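Alcohol oxidase (Myceliophthora thermophila, PDB 6F74) binds FAD and probably acts as an oxygen-dependent, VAO-type flavoprotein oxidase of alcohols. Local coordinates at residues 321-326 with 365-370. Residues are numbered along the deposited sequence; the frame is centred on the assembly and turned at random.
Sequences RNETAE and GDAHSG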
loop_
_atom_site.group_PDB
_atom_site.type_symbol
_atom_site.label_atom_id
_atom_site.label_comp_id
_atom_site.label_asym_id
_atom_site.label_seq_id
_atom_site.Cartn_x
_atom_site.Cartn_y
_atom_site.Cartn_z
ATOM N N ARG A 321 -3.863 -33.860 -4.415
ATOM C CA ARG A 321 -4.004 -35.022 -5.286
ATOM C C ARG A 321 -5.460 -35.245 -5.563
ATOM O O ARG A 321 -5.805 -35.704 -6.622
ATOM C CB ARG A 321 -3.416 -36.290 -4.649
ATOM C CG ARG A 321 -1.915 -36.235 -4.517
ATOM C CD ARG A 321 -1.331 -37.616 -4.268
ATOM N NE ARG A 321 0.064 -37.413 -3.895
ATOM C CZ ARG A 321 1.108 -37.382 -4.728
ATOM N NH1 ARG A 321 0.958 -37.587 -6.044
ATOM N NH2 ARG A 321 2.328 -37.162 -4.240
ATOM N N ASN A 322 -6.314 -34.982 -4.571
ATOM C CA ASN A 322 -7.756 -35.281 -4.583
ATOM C C ASN A 322 -8.495 -33.972 -4.328
ATOM O O ASN A 322 -8.674 -33.530 -3.197
ATOM C CB ASN A 322 -7.952 -36.309 -3.482
ATOM C CG ASN A 322 -9.402 -36.724 -3.217
ATOM O OD1 ASN A 322 -10.132 -37.123 -4.122
ATOM N ND2 ASN A 322 -9.777 -36.745 -1.929
ATOM N N GLU A 323 -8.872 -33.310 -5.404
ATOM C CA GLU A 323 -9.439 -32.002 -5.298
ATOM C C GLU A 323 -10.940 -32.148 -4.937
ATOM O O GLU A 323 -11.646 -32.930 -5.549
ATOM C CB GLU A 323 -9.264 -31.175 -6.563
ATOM C CG GLU A 323 -9.263 -29.726 -6.210
ATOM C CD GLU A 323 -8.984 -28.769 -7.358
ATOM O OE1 GLU A 323 -8.754 -29.172 -8.521
ATOM O OE2 GLU A 323 -9.036 -27.595 -7.038
ATOM N N THR A 324 -11.380 -31.407 -3.916
ATOM C CA THR A 324 -12.749 -31.372 -3.452
ATOM C C THR A 324 -13.035 -29.913 -3.051
ATOM O O THR A 324 -12.094 -29.087 -2.886
ATOM C CB THR A 324 -13.001 -32.278 -2.230
ATOM O OG1 THR A 324 -12.178 -31.865 -1.131
ATOM C CG2 THR A 324 -12.676 -33.708 -2.523
ATOM N N ALA A 325 -14.325 -29.607 -2.880
ATOM C CA ALA A 325 -14.771 -28.288 -2.428
ATOM C C ALA A 325 -14.247 -27.974 -1.026
ATOM O O ALA A 325 -13.832 -26.864 -0.766
ATOM C CB ALA A 325 -16.298 -28.239 -2.442
ATOM N N GLU A 326 -14.248 -28.967 -0.139
ATOM C CA GLU A 326 -13.697 -28.801 1.213
ATOM C C GLU A 326 -12.149 -28.612 1.213
ATOM O O GLU A 326 -11.630 -27.827 2.005
ATOM C CB GLU A 326 -14.065 -30.004 2.074
ATOM C CG GLU A 326 -13.661 -29.873 3.543
ATOM C CD GLU A 326 -14.138 -31.000 4.414
ATOM O OE1 GLU A 326 -15.191 -31.637 4.064
ATOM O OE2 GLU A 326 -13.566 -31.174 5.516
ATOM N N GLY A 365 -0.330 -26.468 -11.139
ATOM C CA GLY A 365 -0.297 -27.488 -12.169
ATOM C C GLY A 365 -1.688 -27.631 -12.714
ATOM O O GLY A 365 -2.284 -26.672 -13.226
ATOM N N ASP A 366 -2.224 -28.820 -12.521
ATOM C CA ASP A 366 -3.523 -29.222 -13.047
ATOM C C ASP A 366 -4.708 -28.944 -12.134
ATOM O O ASP A 366 -5.872 -29.023 -12.549
ATOM C CB ASP A 366 -3.472 -30.712 -13.356
ATOM C CG ASP A 366 -4.347 -31.053 -14.520
ATOM O OD1 ASP A 366 -4.761 -30.122 -15.258
ATOM O OD2 ASP A 366 -4.660 -32.247 -14.714
ATOM N N ALA A 367 -4.430 -28.601 -10.880
ATOM C CA ALA A 367 -5.455 -28.442 -9.849
ATOM C C ALA A 367 -5.978 -27.013 -9.835
ATOM O O ALA A 367 -5.209 -26.050 -9.966
ATOM C CB ALA A 367 -4.873 -28.795 -8.489
ATOM N N HIS A 368 -7.294 -26.880 -9.662
ATOM C CA HIS A 368 -7.942 -25.555 -9.561
ATOM C C HIS A 368 -7.924 -25.045 -8.107
ATOM O O HIS A 368 -8.925 -24.505 -7.596
ATOM C CB HIS A 368 -9.395 -25.614 -10.090
ATOM C CG HIS A 368 -9.514 -25.917 -11.556
ATOM N ND1 HIS A 368 -8.628 -26.731 -12.231
ATOM C CD2 HIS A 368 -10.419 -25.515 -12.481
ATOM C CE1 HIS A 368 -8.974 -26.814 -13.505
ATOM N NE2 HIS A 368 -10.031 -26.050 -13.692
ATOM N N SER A 369 -6.780 -25.205 -7.448
ATOM C CA SER A 369 -6.585 -24.753 -6.065
ATOM C C SER A 369 -5.115 -24.996 -5.691
ATOM O O SER A 369 -4.359 -25.623 -6.443
ATOM C CB SER A 369 -7.477 -25.530 -5.084
ATOM O OG SER A 369 -7.106 -26.875 -5.057
ATOM N N GLY A 370 -4.727 -24.509 -4.527
ATOM C CA GLY A 370 -3.397 -24.761 -4.016
ATOM C C GLY A 370 -2.743 -23.582 -3.347
ATOM O O GLY A 370 -3.377 -22.570 -3.069
#
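The carboxylate of Glu-323 reaches across to the backbone of His-368 and the hydroxyl of Ser-369: OE1 is bonded by the amide of the first, OE2 by the hydroxyl of the second. Glu-323 OE1 accepts the backbone N-H of His-368 (N to OE1 2.9 Å). That donor arrives on the syn side, tilted 24° from the carboxylate plane. Glu-323 OE2 accepts the hydroxyl of Ser-369, OG to OE2 2.9 Å, but from well above that plane. The side chain reaches the second loop because CG stands anti to the backbone N (chi1 -153°) and the chain runs on extended to the carboxylate. Around the bonds the fit is modest: Glu-323 OE1 lies 3.6 Å from CA of Ala-367, and OE2 lies 3.7 Å from CB of His-368, whose imidazole leads away from the contact. The carbonyl O of His-368 lies 3.1 Å from Glu-323 OE2; as both are acceptors, this approach is probably unfavourable. The backbone N of Ser-369 makes a weak bond to Ala-367 O within its own loop, its angle to Glu-323 OE2 being poor. Ser-369 OG, besides giving its proton to Glu-323, is weakly bonded by Asn-327 ND2, while Ala-367 and Ser-369 rest on Pro-320. With an alanine in place of Glu-323, the amide of His-368 and the hydroxyl of Ser-369 would probably lose the carboxylate that receives them, leaving the weak Asn-327 bond to Ser-369. Far from the FAD, this is loop-to-loop packing that ties the connection from strand 311-320 to helix 328-346 to the loop entering the neighbouring strand 370-378, at one end of a seven-stranded antiparallel sheet consistent with the cap (substrate) domain of VAO-type flavoproteins.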